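Local coordinates for protein Myo-inositol 2-dehydrogenase (Lactobacillus plantarum WCFS1, PDB 3CEA) that probably oxidises myo-inositol at its 2-hydroxyl, passing the hydride to NAD bound on a Rossmann fold, at residues I14-L19 with N45-A50; N29-V34 with D300-F305; G95-C100 with N123-S128; P8-I13 with T69-A74. One frame throughout, in Å; residues are numbered along the deposited sequence.

Contact 1: I14-L19 with N45-A50. With NAD (nicotinamide-adenine-dinucleotide), chain E.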
loop_
_atom_site.group_PDB
_atom_site.type_symbol
_atom_site.label_atom_id
_atom_site.label_comp_id
_atom_site.label_asym_id
_atom_site.label_seq_id
_atom_site.Cartn_x
_atom_site.Cartn_y
_atom_site.Cartn_z
ATOM N N ILE A 14 29.547 17.652 22.743
ATOM C CA ILE A 14 28.768 18.191 23.850
ATOM C C ILE A 14 27.349 17.647 23.732
ATOM O O ILE A 14 26.725 17.754 22.679
ATOM C CB ILE A 14 28.748 19.739 23.870
ATOM C CG1 ILE A 14 30.169 20.306 23.767
ATOM C CG2 ILE A 14 28.053 20.243 25.138
ATOM C CD1 ILE A 14 30.225 21.789 23.436
ATOM N N GLY A 15 26.857 17.050 24.815
ATOM C CA GLY A 15 25.507 16.499 24.855
ATOM C C GLY A 15 25.453 15.046 24.427
ATOM O O GLY A 15 25.972 14.682 23.367
ATOM N N LEU A 16 24.827 14.219 25.259
ATOM C CA LEU A 16 24.684 12.790 24.981
ATOM C C LEU A 16 23.246 12.315 25.205
ATOM O O LEU A 16 23.014 11.172 25.603
ATOM C CB LEU A 16 25.663 11.972 25.831
ATOM C CG LEU A 16 27.173 12.193 25.650
ATOM C CD1 LEU A 16 27.951 11.476 26.742
ATOM C CD2 LEU A 16 27.655 11.755 24.269
ATOM N N GLY A 17 22.288 13.198 24.934
ATOM C CA GLY A 17 20.872 12.902 25.139
ATOM C C GLY A 17 20.251 12.101 24.011
ATOM O O GLY A 17 20.880 11.197 23.463
ATOM N N ARG A 18 19.013 12.449 23.663
ATOM C CA ARG A 18 18.236 11.744 22.635
ATOM C C ARG A 18 18.976 11.607 21.302
ATOM O O ARG A 18 18.948 10.543 20.672
ATOM C CB ARG A 18 16.885 12.436 22.420
ATOM C CG ARG A 18 15.900 12.239 23.566
ATOM C CD ARG A 18 14.897 13.383 23.688
ATOM N NE ARG A 18 14.095 13.575 22.479
ATOM C CZ ARG A 18 13.946 14.737 21.843
ATOM N NH1 ARG A 18 14.531 15.837 22.299
ATOM N NH2 ARG A 18 13.192 14.803 20.754
ATOM N N LEU A 19 19.636 12.683 20.881
ATOM C CA LEU A 19 20.392 12.674 19.635
ATOM C C LEU A 19 21.889 12.497 19.877
ATOM O O LEU A 19 22.575 11.832 19.096
ATOM C CB LEU A 19 20.113 13.940 18.820
ATOM C CG LEU A 19 20.758 14.055 17.434
ATOM C CD1 LEU A 19 20.475 12.836 16.554
ATOM C CD2 LEU A 19 20.290 15.313 16.758
ATOM N N ASN A 45 25.660 9.718 34.503
ATOM C CA ASN A 45 25.487 8.374 33.955
ATOM C C ASN A 45 25.755 8.291 32.456
ATOM O O ASN A 45 26.220 7.262 31.960
ATOM C CB ASN A 45 24.086 7.841 34.271
ATOM C CG ASN A 45 23.857 7.639 35.759
ATOM O OD1 ASN A 45 24.773 7.267 36.501
ATOM N ND2 ASN A 45 22.627 7.875 36.204
ATOM N N GLN A 46 25.457 9.377 31.746
ATOM C CA GLN A 46 25.728 9.468 30.313
ATOM C C GLN A 46 27.228 9.530 30.034
ATOM O O GLN A 46 27.709 8.955 29.054
ATOM C CB GLN A 46 25.023 10.681 29.705
ATOM C CG GLN A 46 23.506 10.552 29.632
ATOM C CD GLN A 46 22.829 11.811 29.124
ATOM O OE1 GLN A 46 23.491 12.763 28.708
ATOM N NE2 GLN A 46 21.502 11.824 29.157
ATOM N N LEU A 47 27.958 10.226 30.902
ATOM C CA LEU A 47 29.410 10.346 30.780
ATOM C C LEU A 47 30.113 9.031 31.113
ATOM O O LEU A 47 31.101 8.672 30.465
ATOM C CB LEU A 47 29.938 11.483 31.663
ATOM C CG LEU A 47 29.523 12.915 31.304
ATOM C CD1 LEU A 47 29.873 13.873 32.435
ATOM C CD2 LEU A 47 30.153 13.369 29.992
ATOM N N GLU A 48 29.599 8.321 32.117
ATOM C CA GLU A 48 30.096 6.990 32.471
ATOM C C GLU A 48 29.878 6.007 31.327
ATOM O O GLU A 48 30.738 5.169 31.049
ATOM C CB GLU A 48 29.412 6.470 33.736
ATOM C CG GLU A 48 29.902 7.112 35.026
ATOM C CD GLU A 48 29.170 6.596 36.253
ATOM O OE1 GLU A 48 27.947 6.336 36.164
ATOM O OE2 GLU A 48 29.818 6.456 37.312
ATOM N N TRP A 49 28.721 6.124 30.676
ATOM C CA TRP A 49 28.381 5.325 29.500
ATOM C C TRP A 49 29.366 5.567 28.352
ATOM O O TRP A 49 29.772 4.624 27.670
ATOM C CB TRP A 49 26.944 5.621 29.053
ATOM C CG TRP A 49 26.587 5.059 27.703
ATOM C CD1 TRP A 49 26.301 3.756 27.405
ATOM C CD2 TRP A 49 26.476 5.785 26.472
ATOM N NE1 TRP A 49 26.022 3.626 26.067
ATOM C CE2 TRP A 49 26.123 4.855 25.470
ATOM C CE3 TRP A 49 26.644 7.131 26.119
ATOM C CZ2 TRP A 49 25.931 5.227 24.134
ATOM C CZ3 TRP A 49 26.453 7.500 24.787
ATOM C CH2 TRP A 49 26.100 6.550 23.814
ATOM N N ALA A 50 29.750 6.827 28.156
ATOM C CA ALA A 50 30.714 7.201 27.122
ATOM C C ALA A 50 32.089 6.577 27.364
ATOM O O ALA A 50 32.724 6.089 26.430
ATOM C CB ALA A 50 30.821 8.716 27.015
HETATM P PA NAD E . 18.465 16.141 25.319
HETATM O O1A NAD E . 17.952 14.760 25.166
HETATM O O2A NAD E . 17.775 16.867 26.409
HETATM O O5B NAD E . 20.056 16.088 25.555
HETATM C C5B NAD E . 20.770 17.243 25.946
HETATM C C4B NAD E . 22.162 16.849 26.435
HETATM O O4B NAD E . 22.994 17.991 26.549
HETATM C C3B NAD E . 22.124 16.188 27.804
HETATM O O3B NAD E . 22.928 15.036 27.744
HETATM C C2B NAD E . 22.729 17.209 28.748
HETATM O O2B NAD E . 23.497 16.612 29.769
HETATM C C1B NAD E . 23.592 18.059 27.830
HETATM N N9A NAD E . 23.670 19.457 28.295
HETATM C C8A NAD E . 22.621 20.291 28.593
HETATM N N7A NAD E . 23.112 21.491 28.977
HETATM C C5A NAD E . 24.462 21.434 28.933
HETATM C C6A NAD E . 25.446 22.372 29.226
HETATM N N6A NAD E . 25.107 23.646 29.391
HETATM N N1A NAD E . 26.778 22.023 29.084
HETATM C C2A NAD E . 27.128 20.753 28.656
HETATM N N3A NAD E . 26.143 19.825 28.368
HETATM C C4A NAD E . 24.830 20.160 28.504
HETATM O O3 NAD E . 18.303 16.955 23.938
HETATM P PN NAD E . 18.390 16.225 22.503
HETATM O O1N NAD E . 19.485 15.225 22.528
HETATM O O2N NAD E . 17.017 15.831 22.132
HETATM O O5D NAD E . 18.798 17.402 21.488
HETATM C C5D NAD E . 19.858 18.299 21.723
HETATM C C4D NAD E . 19.933 19.253 20.535
HETATM O O4D NAD E . 19.775 18.536 19.323
HETATM C C3D NAD E . 18.842 20.312 20.588
HETATM O O3D NAD E . 19.423 21.580 20.388
HETATM C C2D NAD E . 17.908 19.961 19.445
HETATM O O2D NAD E . 17.424 21.105 18.786
HETATM C C1D NAD E . 18.763 19.110 18.515
HETATM N N1N NAD E . 17.966 18.067 17.838
HETATM C C2N NAD E . 18.050 17.954 16.473
HETATM C C3N NAD E . 17.307 16.981 15.796
HETATM C C7N NAD E . 17.519 16.731 14.329
HETATM O O7N NAD E . 16.493 16.092 13.606
HETATM N N7N NAD E . 18.658 17.112 13.743
HETATM C C4N NAD E . 16.479 16.126 16.519
HETATM C C5N NAD E . 16.399 16.248 17.904
HETATM C C6N NAD E . 17.150 17.226 18.554
#
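Leu16 brings its CD2 methyl to the edge of the Trp49 ring, near the ring plane, and the carbonyl O of Gln46 also lies at that edge, in plane. Leu16 CD1, the other methyl, enters the helix surface, resting 3.4 Å from Gln46 O and 4.0 Å from Ala50 CB. The second flat group, the Arg18 guanidinium, stands obliquely to the nicotinamide-side phosphate of NAD, with NH1 nearest to O2N, and makes a cation-pi contact with Phe173. With an alanine in place of this arginine, O2N would probably lose its positive neighbour and Phe173 its cation. Residues 14-19 form the turn after the first strand, 9-14, of a Rossmann fold, with glycines spaced as in a GxGxxG sequence. A CB on Gly17 would clash with NAD O5B, and at Gly15 the backbone angles would jam a CB against the preceding carbonyl O. The turn's amides serve the dinucleotide: Arg18 N donates to NAD O1A (3.0 Å, 173°) and Leu19 N to NAD O1N (3.0 Å). NAD O3B, on the adenosine ribose, is gripped twice, receiving Leu16 N at 3.2 Å and donating to Gln46 OE1. The Gln46 chain, extended beyond CG (chi2 176°), carries that OE1 from the helix past Leu16 O to the ribose.

Contact 2: N29-V34 with D300-F305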
loop_
_atom_site.group_PDB
_atom_site.type_symbol
_atom_site.label_atom_id
_atom_site.label_comp_id
_atom_site.label_asym_id
_atom_site.label_seq_id
_atom_site.Cartn_x
_atom_site.Cartn_y
_atom_site.Cartn_z
ATOM N N ASN A 29 31.773 4.159 15.898
ATOM C CA ASN A 29 31.554 2.912 15.160
ATOM C C ASN A 29 31.513 3.019 13.637
ATOM O O ASN A 29 31.965 2.109 12.940
ATOM C CB ASN A 29 30.280 2.218 15.658
ATOM C CG ASN A 29 30.373 1.795 17.114
ATOM O OD1 ASN A 29 31.437 1.406 17.597
ATOM N ND2 ASN A 29 29.252 1.867 17.820
ATOM N N LYS A 30 30.976 4.122 13.125
ATOM C CA LYS A 30 30.693 4.229 11.691
ATOM C C LYS A 30 31.546 5.257 10.951
ATOM O O LYS A 30 32.084 4.956 9.884
ATOM C CB LYS A 30 29.202 4.490 11.452
ATOM C CG LYS A 30 28.289 3.376 11.957
ATOM C CD LYS A 30 26.835 3.652 11.615
ATOM C CE LYS A 30 25.892 2.685 12.322
ATOM N NZ LYS A 30 25.974 1.305 11.768
ATOM N N ILE A 31 31.672 6.458 11.513
ATOM C CA ILE A 31 32.381 7.556 10.846
ATOM C C ILE A 31 33.878 7.262 10.706
ATOM O O ILE A 31 34.523 6.804 11.651
ATOM C CB ILE A 31 32.165 8.921 11.562
ATOM C CG1 ILE A 31 30.685 9.149 11.913
ATOM C CG2 ILE A 31 32.723 10.075 10.723
ATOM C CD1 ILE A 31 29.728 9.188 10.726
ATOM N N GLN A 32 34.410 7.530 9.515
ATOM C CA GLN A 32 35.815 7.277 9.208
ATOM C C GLN A 32 36.659 8.544 9.249
ATOM O O GLN A 32 36.171 9.640 8.952
ATOM C CB GLN A 32 35.954 6.612 7.840
ATOM C CG GLN A 32 35.359 5.217 7.768
ATOM C CD GLN A 32 36.014 4.362 6.703
ATOM O OE1 GLN A 32 36.092 4.751 5.532
ATOM N NE2 GLN A 32 36.490 3.188 7.103
ATOM N N GLY A 33 37.928 8.381 9.615
ATOM C CA GLY A 33 38.880 9.488 9.668
ATOM C C GLY A 33 38.697 10.385 10.877
ATOM O O GLY A 33 39.161 11.528 10.880
ATOM N N VAL A 34 38.026 9.864 11.902
ATOM C CA VAL A 34 37.746 10.624 13.120
ATOM C C VAL A 34 37.929 9.766 14.379
ATOM O O VAL A 34 37.748 8.545 14.345
ATOM C CB VAL A 34 36.324 11.271 13.077
ATOM C CG1 VAL A 34 35.234 10.264 13.448
ATOM C CG2 VAL A 34 36.255 12.491 13.981
ATOM N N ASP A 300 25.555 9.866 7.392
ATOM C CA ASP A 300 26.063 10.458 6.156
ATOM C C ASP A 300 26.417 11.947 6.278
ATOM O O ASP A 300 27.404 12.397 5.681
ATOM C CB ASP A 300 25.092 10.208 4.992
ATOM C CG ASP A 300 25.071 8.742 4.541
ATOM O OD1 ASP A 300 25.952 7.956 4.959
ATOM O OD2 ASP A 300 24.169 8.372 3.755
ATOM N N GLU A 301 25.632 12.698 7.053
ATOM C CA GLU A 301 25.891 14.134 7.249
ATOM C C GLU A 301 27.135 14.399 8.092
ATOM O O GLU A 301 27.893 15.331 7.809
ATOM C CB GLU A 301 24.678 14.858 7.851
ATOM C CG GLU A 301 24.416 14.571 9.321
ATOM C CD GLU A 301 23.523 15.598 9.983
ATOM O OE1 GLU A 301 23.266 16.664 9.380
ATOM O OE2 GLU A 301 23.082 15.337 11.120
ATOM N N VAL A 302 27.332 13.586 9.130
ATOM C CA VAL A 302 28.495 13.710 10.004
ATOM C C VAL A 302 29.758 13.307 9.247
ATOM O O VAL A 302 30.805 13.940 9.394
ATOM C CB VAL A 302 28.320 12.901 11.317
ATOM C CG1 VAL A 302 29.635 12.792 12.082
ATOM C CG2 VAL A 302 27.259 13.552 12.194
ATOM N N GLN A 303 29.642 12.267 8.422
ATOM C CA GLN A 303 30.725 11.853 7.537
ATOM C C GLN A 303 31.075 12.969 6.551
ATOM O O GLN A 303 32.252 13.219 6.288
ATOM C CB GLN A 303 30.357 10.570 6.784
ATOM C CG GLN A 303 31.496 9.984 5.944
ATOM C CD GLN A 303 32.611 9.405 6.795
ATOM O OE1 GLN A 303 32.426 8.398 7.480
ATOM N NE2 GLN A 303 33.778 10.039 6.752
ATOM N N ASP A 304 30.050 13.635 6.020
ATOM C CA ASP A 304 30.242 14.759 5.104
ATOM C C ASP A 304 30.991 15.905 5.785
ATOM O O ASP A 304 31.878 16.515 5.182
ATOM C CB ASP A 304 28.901 15.244 4.544
ATOM C CG ASP A 304 29.059 16.359 3.515
ATOM O OD1 ASP A 304 29.821 16.180 2.537
ATOM O OD2 ASP A 304 28.411 17.415 3.683
ATOM N N PHE A 305 30.634 16.180 7.041
ATOM C CA PHE A 305 31.316 17.191 7.851
ATOM C C PHE A 305 32.789 16.850 8.058
ATOM O O PHE A 305 33.656 17.708 7.894
ATOM C CB PHE A 305 30.613 17.365 9.206
ATOM C CG PHE A 305 31.397 18.176 10.204
ATOM C CD1 PHE A 305 31.427 19.564 10.125
ATOM C CD2 PHE A 305 32.102 17.548 11.228
ATOM C CE1 PHE A 305 32.149 20.317 11.047
ATOM C CE2 PHE A 305 32.828 18.290 12.156
ATOM C CZ PHE A 305 32.851 19.678 12.066
#
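The carboxamide of Gln303 spans the backbone of Gln32, taking its N-H and giving a hydrogen to its C=O. Gln32 N donates to Gln303 OE1 over 3.0 Å in an almost straight bond (169°), arriving in the carbonyl plane on a lone pair. The return bond from Gln303 NE2 to Gln32 O is longer, 3.3 Å, and its donor is tilted out of the plane of the accepting carbonyl. NE2 has a further, weak bond to Asn307 OD1, one helical turn on. A side-chain amide thus satisfies both polar atoms of a loop residue much as a neighbouring strand would, and the pair of bonds fixes the rotation of the amide. The bend at chi2 (70°) turns the amide out from the helix toward the loop. Beside the amide the grip is apolar: Ile31 CG1 meets Val302 CG1 at 3.8 Å, the two side chains crossing at about a right angle. Ile31 CG2 lies 3.7 Å from Gln303 OE1. The amide of the Gln32 side chain makes a weak bond to Val28 O of a second subunit. The contact joins the link between helix 20-29 and strand 34-40 to helix 295-311, whose Val302 also packs on His23 and Leu27 of helix 20-29.

Contact 3: G95-C100 with N123-S128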
loop_
_atom_site.group_PDB
_atom_site.type_symbol
_atom_site.label_atom_id
_atom_site.label_comp_id
_atom_site.label_asym_id
_atom_site.label_seq_id
_atom_site.Cartn_x
_atom_site.Cartn_y
_atom_site.Cartn_z
ATOM N N GLY A 95 39.695 28.044 17.534
ATOM C CA GLY A 95 40.248 27.487 16.296
ATOM C C GLY A 95 39.617 26.188 15.833
ATOM O O GLY A 95 40.038 25.608 14.827
ATOM N N LEU A 96 38.598 25.735 16.558
ATOM C CA LEU A 96 37.934 24.468 16.274
ATOM C C LEU A 96 36.980 24.557 15.084
ATOM O O LEU A 96 36.404 25.613 14.806
ATOM C CB LEU A 96 37.168 23.984 17.513
ATOM C CG LEU A 96 37.864 23.178 18.619
ATOM C CD1 LEU A 96 39.082 23.884 19.210
ATOM C CD2 LEU A 96 36.863 22.859 19.715
ATOM N N ASN A 97 36.836 23.439 14.377
ATOM C CA ASN A 97 35.782 23.278 13.387
ATOM C C ASN A 97 34.529 22.817 14.114
ATOM O O ASN A 97 34.603 21.974 15.009
ATOM C CB ASN A 97 36.195 22.268 12.315
ATOM C CG ASN A 97 37.435 22.702 11.552
ATOM O OD1 ASN A 97 37.357 23.499 10.614
ATOM N ND2 ASN A 97 38.590 22.177 11.951
ATOM N N VAL A 98 33.383 23.378 13.742
ATOM C CA VAL A 98 32.157 23.178 14.511
ATOM C C VAL A 98 31.034 22.537 13.698
ATOM O O VAL A 98 30.657 23.030 12.631
ATOM C CB VAL A 98 31.646 24.510 15.137
ATOM C CG1 VAL A 98 30.348 24.290 15.902
ATOM C CG2 VAL A 98 32.697 25.121 16.049
ATOM N N PHE A 99 30.520 21.426 14.218
ATOM C CA PHE A 99 29.248 20.876 13.778
ATOM C C PHE A 99 28.226 21.149 14.874
ATOM O O PHE A 99 28.287 20.559 15.954
ATOM C CB PHE A 99 29.364 19.375 13.507
ATOM C CG PHE A 99 28.099 18.750 12.976
ATOM C CD1 PHE A 99 27.095 18.321 13.846
ATOM C CD2 PHE A 99 27.918 18.580 11.606
ATOM C CE1 PHE A 99 25.926 17.743 13.361
ATOM C CE2 PHE A 99 26.752 17.997 11.111
ATOM C CZ PHE A 99 25.753 17.579 11.991
ATOM N N CYS A 100 27.297 22.056 14.594
ATOM C CA CYS A 100 26.253 22.403 15.549
ATOM C C CYS A 100 24.907 21.878 15.072
ATOM O O CYS A 100 24.547 22.039 13.902
ATOM C CB CYS A 100 26.191 23.921 15.746
ATOM S SG CYS A 100 25.171 24.469 17.133
ATOM N N ASN A 123 38.564 29.915 7.500
ATOM C CA ASN A 123 39.406 28.722 7.438
ATOM C C ASN A 123 38.853 27.575 8.284
ATOM O O ASN A 123 39.317 26.436 8.184
ATOM C CB ASN A 123 40.839 29.057 7.869
ATOM C CG ASN A 123 41.484 30.132 6.998
ATOM O OD1 ASN A 123 40.854 30.684 6.093
ATOM N ND2 ASN A 123 42.748 30.431 7.276
ATOM N N GLN A 124 37.860 27.886 9.116
ATOM C CA GLN A 124 37.216 26.897 9.976
ATOM C C GLN A 124 35.843 26.530 9.435
ATOM O O GLN A 124 35.030 27.406 9.124
ATOM C CB GLN A 124 37.092 27.421 11.409
ATOM C CG GLN A 124 38.403 27.426 12.185
ATOM C CD GLN A 124 38.379 28.373 13.369
ATOM O OE1 GLN A 124 39.183 29.300 13.446
ATOM N NE2 GLN A 124 37.455 28.147 14.296
ATOM N N ILE A 125 35.593 25.230 9.330
ATOM C CA ILE A 125 34.325 24.728 8.816
ATOM C C ILE A 125 33.238 24.850 9.882
ATOM O O ILE A 125 33.447 24.476 11.039
ATOM C CB ILE A 125 34.444 23.246 8.341
ATOM C CG1 ILE A 125 35.653 23.049 7.408
ATOM C CG2 ILE A 125 33.139 22.759 7.697
ATOM C CD1 ILE A 125 35.652 23.894 6.133
ATOM N N PHE A 126 32.094 25.406 9.486
ATOM C CA PHE A 126 30.881 25.329 10.293
ATOM C C PHE A 126 29.786 24.602 9.522
ATOM O O PHE A 126 29.572 24.864 8.338
ATOM C CB PHE A 126 30.388 26.712 10.734
ATOM C CG PHE A 126 29.078 26.671 11.479
ATOM C CD1 PHE A 126 29.050 26.443 12.851
ATOM C CD2 PHE A 126 27.870 26.829 10.804
ATOM C CE1 PHE A 126 27.838 26.388 13.542
ATOM C CE2 PHE A 126 26.656 26.773 11.486
ATOM C CZ PHE A 126 26.643 26.553 12.857
ATOM N N GLN A 127 29.083 23.705 10.209
ATOM C CA GLN A 127 28.029 22.916 9.586
ATOM C C GLN A 127 26.820 22.748 10.503
ATOM O O GLN A 127 26.967 22.392 11.675
ATOM C CB GLN A 127 28.579 21.552 9.167
ATOM C CG GLN A 127 27.682 20.764 8.230
ATOM C CD GLN A 127 28.426 19.666 7.502
ATOM O OE1 GLN A 127 29.503 19.889 6.945
ATOM N NE2 GLN A 127 27.850 18.468 7.496
ATOM N N SER A 128 25.636 23.018 9.948
ATOM C CA SER A 128 24.371 22.849 10.661
ATOM C C SER A 128 23.896 21.394 10.590
ATOM O O SER A 128 24.575 20.538 10.012
ATOM C CB SER A 128 23.305 23.801 10.102
ATOM O OG SER A 128 22.910 23.426 8.792
#
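Gln124 and Asn97 begin the pairing of two parallel strands, the ends of a beta-alpha-beta crossover through helix 108-119 in the Rossmann domain. The Gln124 side chain runs back over the turn that ends helix 84-93, where Gly95, at positive phi, is the C-prime residue of a Schellman motif. Gln124 CB lies 3.9 Å from Leu96 O, and CG comes nearest to Gly95 O. Further out, CD lies against the Gly95 carbonyl and Gln124 OE1 is 3.5 Å from Gly95 CA. At the tip Gln124 NE2 donates to Leu96 O (2.8 Å), from above the carbonyl plane, and also bonds to Met92 O. Cut back to an alanine, the residue would probably leave Leu96 O and Met92 O without this donor. Beyond, the ladder is regular: Val98 N to Ile125 O, Gln127 N to Val98 O and Cys100 N to Gln127 O. On one face of the sheet Phe126 CE1 packs against Cys100 CB at 3.7 Å, with Val98 CG1 beside the ring; on the other, Phe99 has Gln127 O over one ring face and Gln127 NE2 at its edge. Where the ladder starts a side chain stands in for a backbone carbonyl: Asn97 OD1 takes Ile125 N at 2.8 Å, in the carbonyl plane, on a lone pair.

Contact 4: P8-I13 with T69-A74; sequences PLRAAI and TENIDA
A bend at chi3 of Arg10 (65°) swings its NE back to Asn71 O, while Asp73, with CG anti to its carbonyl carbon (chi1 -56°), holds OD2 before Arg10 N. Arg10 NE to Asn71 O measures 2.8 Å and lies in the guanidinium plane; Arg10 N to Asp73 OD2 is 3.0 Å and nearly straight, reaching OD2 on its anti side. Arg10 O in turn takes two donors, Asp73 N at 2.7 Å and Ala74 N at 3.2 Å, so one strand residue is held by backbone N, carbonyl and side chain together. Ile72 CG1 (chi1 41°) is wedged between its own N and C; from there Ile72 CD1 reaches Ala12 CB at 3.7 Å, and CG2 lies against Arg10 O. A water accepts from Asn71 N and donates to Glu70 OE1, with only a weak bond from Arg10 NH2. From Ala74 on, the chain settles into parallel pairing, Ala12 N donating to Ala74 O (3.1 Å). These are the two central neighbours of the Rossmann sheet, strands 9-14 and 74-77, just as the second begins. Strand 34-40 pairs with the far edge of 9-14, Asp73 O receives Asn97 ND2 from the start of strand 97-100, and helix 295-311 covers Leu9 and Ala74.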
loop_
_atom_site.group_PDB
_atom_site.type_symbol
_atom_site.label_atom_id
_atom_site.label_comp_id
_atom_site.label_asym_id
_atom_site.label_seq_id
_atom_site.Cartn_x
_atom_site.Cartn_y
_atom_site.Cartn_z
ATOM N N PRO A 8 43.891 10.773 11.951
ATOM C CA PRO A 8 42.455 11.002 12.083
ATOM C C PRO A 8 42.184 12.338 12.775
ATOM O O PRO A 8 43.029 12.825 13.536
ATOM C CB PRO A 8 41.995 9.840 12.968
ATOM C CG PRO A 8 43.192 9.463 13.755
ATOM C CD PRO A 8 44.369 9.712 12.858
ATOM N N LEU A 9 41.025 12.929 12.500
ATOM C CA LEU A 9 40.610 14.145 13.187
ATOM C C LEU A 9 40.283 13.819 14.635
ATOM O O LEU A 9 39.639 12.808 14.921
ATOM C CB LEU A 9 39.389 14.776 12.511
ATOM C CG LEU A 9 39.492 15.334 11.089
ATOM C CD1 LEU A 9 38.121 15.793 10.641
ATOM C CD2 LEU A 9 40.501 16.474 10.983
ATOM N N ARG A 10 40.743 14.669 15.545
ATOM C CA ARG A 10 40.445 14.505 16.959
ATOM C C ARG A 10 39.198 15.313 17.291
ATOM O O ARG A 10 39.172 16.529 17.106
ATOM C CB ARG A 10 41.644 14.918 17.816
ATOM C CG ARG A 10 42.857 14.005 17.634
ATOM C CD ARG A 10 44.035 14.409 18.511
ATOM N NE ARG A 10 43.749 14.252 19.937
ATOM C CZ ARG A 10 43.882 13.117 20.619
ATOM N NH1 ARG A 10 44.296 12.006 20.018
ATOM N NH2 ARG A 10 43.597 13.093 21.913
ATOM N N ALA A 11 38.159 14.624 17.758
ATOM C CA ALA A 11 36.852 15.243 17.965
ATOM C C ALA A 11 36.332 15.128 19.395
ATOM O O ALA A 11 36.729 14.236 20.151
ATOM C CB ALA A 11 35.832 14.674 16.985
ATOM N N ALA A 12 35.445 16.057 19.744
ATOM C CA ALA A 12 34.731 16.046 21.012
ATOM C C ALA A 12 33.238 16.230 20.760
ATOM O O ALA A 12 32.832 16.694 19.691
ATOM C CB ALA A 12 35.255 17.140 21.926
ATOM N N ILE A 13 32.427 15.863 21.748
ATOM C CA ILE A 13 30.979 16.022 21.655
ATOM C C ILE A 13 30.407 16.656 22.925
ATOM O O ILE A 13 30.763 16.273 24.042
ATOM C CB ILE A 13 30.270 14.669 21.315
ATOM C CG1 ILE A 13 28.779 14.886 21.011
ATOM C CG2 ILE A 13 30.493 13.621 22.419
ATOM C CD1 ILE A 13 28.116 13.745 20.251
ATOM N N THR A 69 41.306 22.275 27.328
ATOM C CA THR A 69 42.189 21.217 27.830
ATOM C C THR A 69 42.493 20.151 26.778
ATOM O O THR A 69 43.610 19.637 26.719
ATOM C CB THR A 69 41.611 20.533 29.096
ATOM O OG1 THR A 69 41.112 21.527 29.999
ATOM C CG2 THR A 69 42.675 19.705 29.808
ATOM N N GLU A 70 41.501 19.820 25.958
ATOM C CA GLU A 70 41.640 18.734 24.991
ATOM C C GLU A 70 42.301 19.182 23.690
ATOM O O GLU A 70 42.088 20.303 23.219
ATOM C CB GLU A 70 40.282 18.092 24.695
ATOM C CG GLU A 70 39.614 17.426 25.897
ATOM C CD GLU A 70 40.302 16.143 26.341
ATOM O OE1 GLU A 70 40.656 15.310 25.479
ATOM O OE2 GLU A 70 40.476 15.965 27.563
ATOM N N ASN A 71 43.110 18.290 23.126
ATOM C CA ASN A 71 43.687 18.490 21.804
ATOM C C ASN A 71 42.721 17.968 20.743
ATOM O O ASN A 71 42.685 16.769 20.459
ATOM C CB ASN A 71 45.047 17.787 21.700
ATOM C CG ASN A 71 45.801 18.141 20.425
ATOM O OD1 ASN A 71 45.470 19.105 19.731
ATOM N ND2 ASN A 71 46.833 17.361 20.118
ATOM N N ILE A 72 41.928 18.877 20.176
ATOM C CA ILE A 72 40.887 18.514 19.209
ATOM C C ILE A 72 40.833 19.438 17.994
ATOM O O ILE A 72 41.105 20.639 18.096
ATOM C CB ILE A 72 39.477 18.440 19.864
ATOM C CG1 ILE A 72 39.273 19.598 20.852
ATOM C CG2 ILE A 72 39.269 17.077 20.530
ATOM C CD1 ILE A 72 37.849 19.766 21.343
ATOM N N ASP A 73 40.475 18.860 16.850
ATOM C CA ASP A 73 40.328 19.594 15.592
ATOM C C ASP A 73 38.886 20.047 15.384
ATOM O O ASP A 73 38.635 21.073 14.750
ATOM C CB ASP A 73 40.752 18.717 14.408
ATOM C CG ASP A 73 42.172 18.191 14.538
ATOM O OD1 ASP A 73 43.117 19.010 14.590
ATOM O OD2 ASP A 73 42.343 16.952 14.577
ATOM N N ALA A 74 37.944 19.269 15.914
ATOM C CA ALA A 74 36.523 19.495 15.678
ATOM C C ALA A 74 35.662 19.203 16.905
ATOM O O ALA A 74 36.045 18.422 17.781
ATOM C CB ALA A 74 36.049 18.666 14.487
HETATM O O HOH W 1 42.950 15.423 24.189
#

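In the fold
Contacts 1, 3 and 4 belong to one Rossmann domain, and contact 2 ties that domain to a helix from far along the chain. Contact 1 alone holds NAD directly; Cys100 in contact 3 has its side chain about 7 Å from the dinucleotide, Val302 in contact 2 about 9 Å and Ala12 in contact 4 about 11 Å. Contact 4 continues in sequence into contact 1, their centres 17 Å apart, so the strand paired in one delivers the glycine turn of the other. Contacts 3 and 4 meet where Leu96 CD2 packs on Ile72 CD1 at 3.6 Å. Contact 2 touches both: Phe305 CE1 lies 3.5 Å from Val98 O, and Gly33 O probably accepts from Leu9 N.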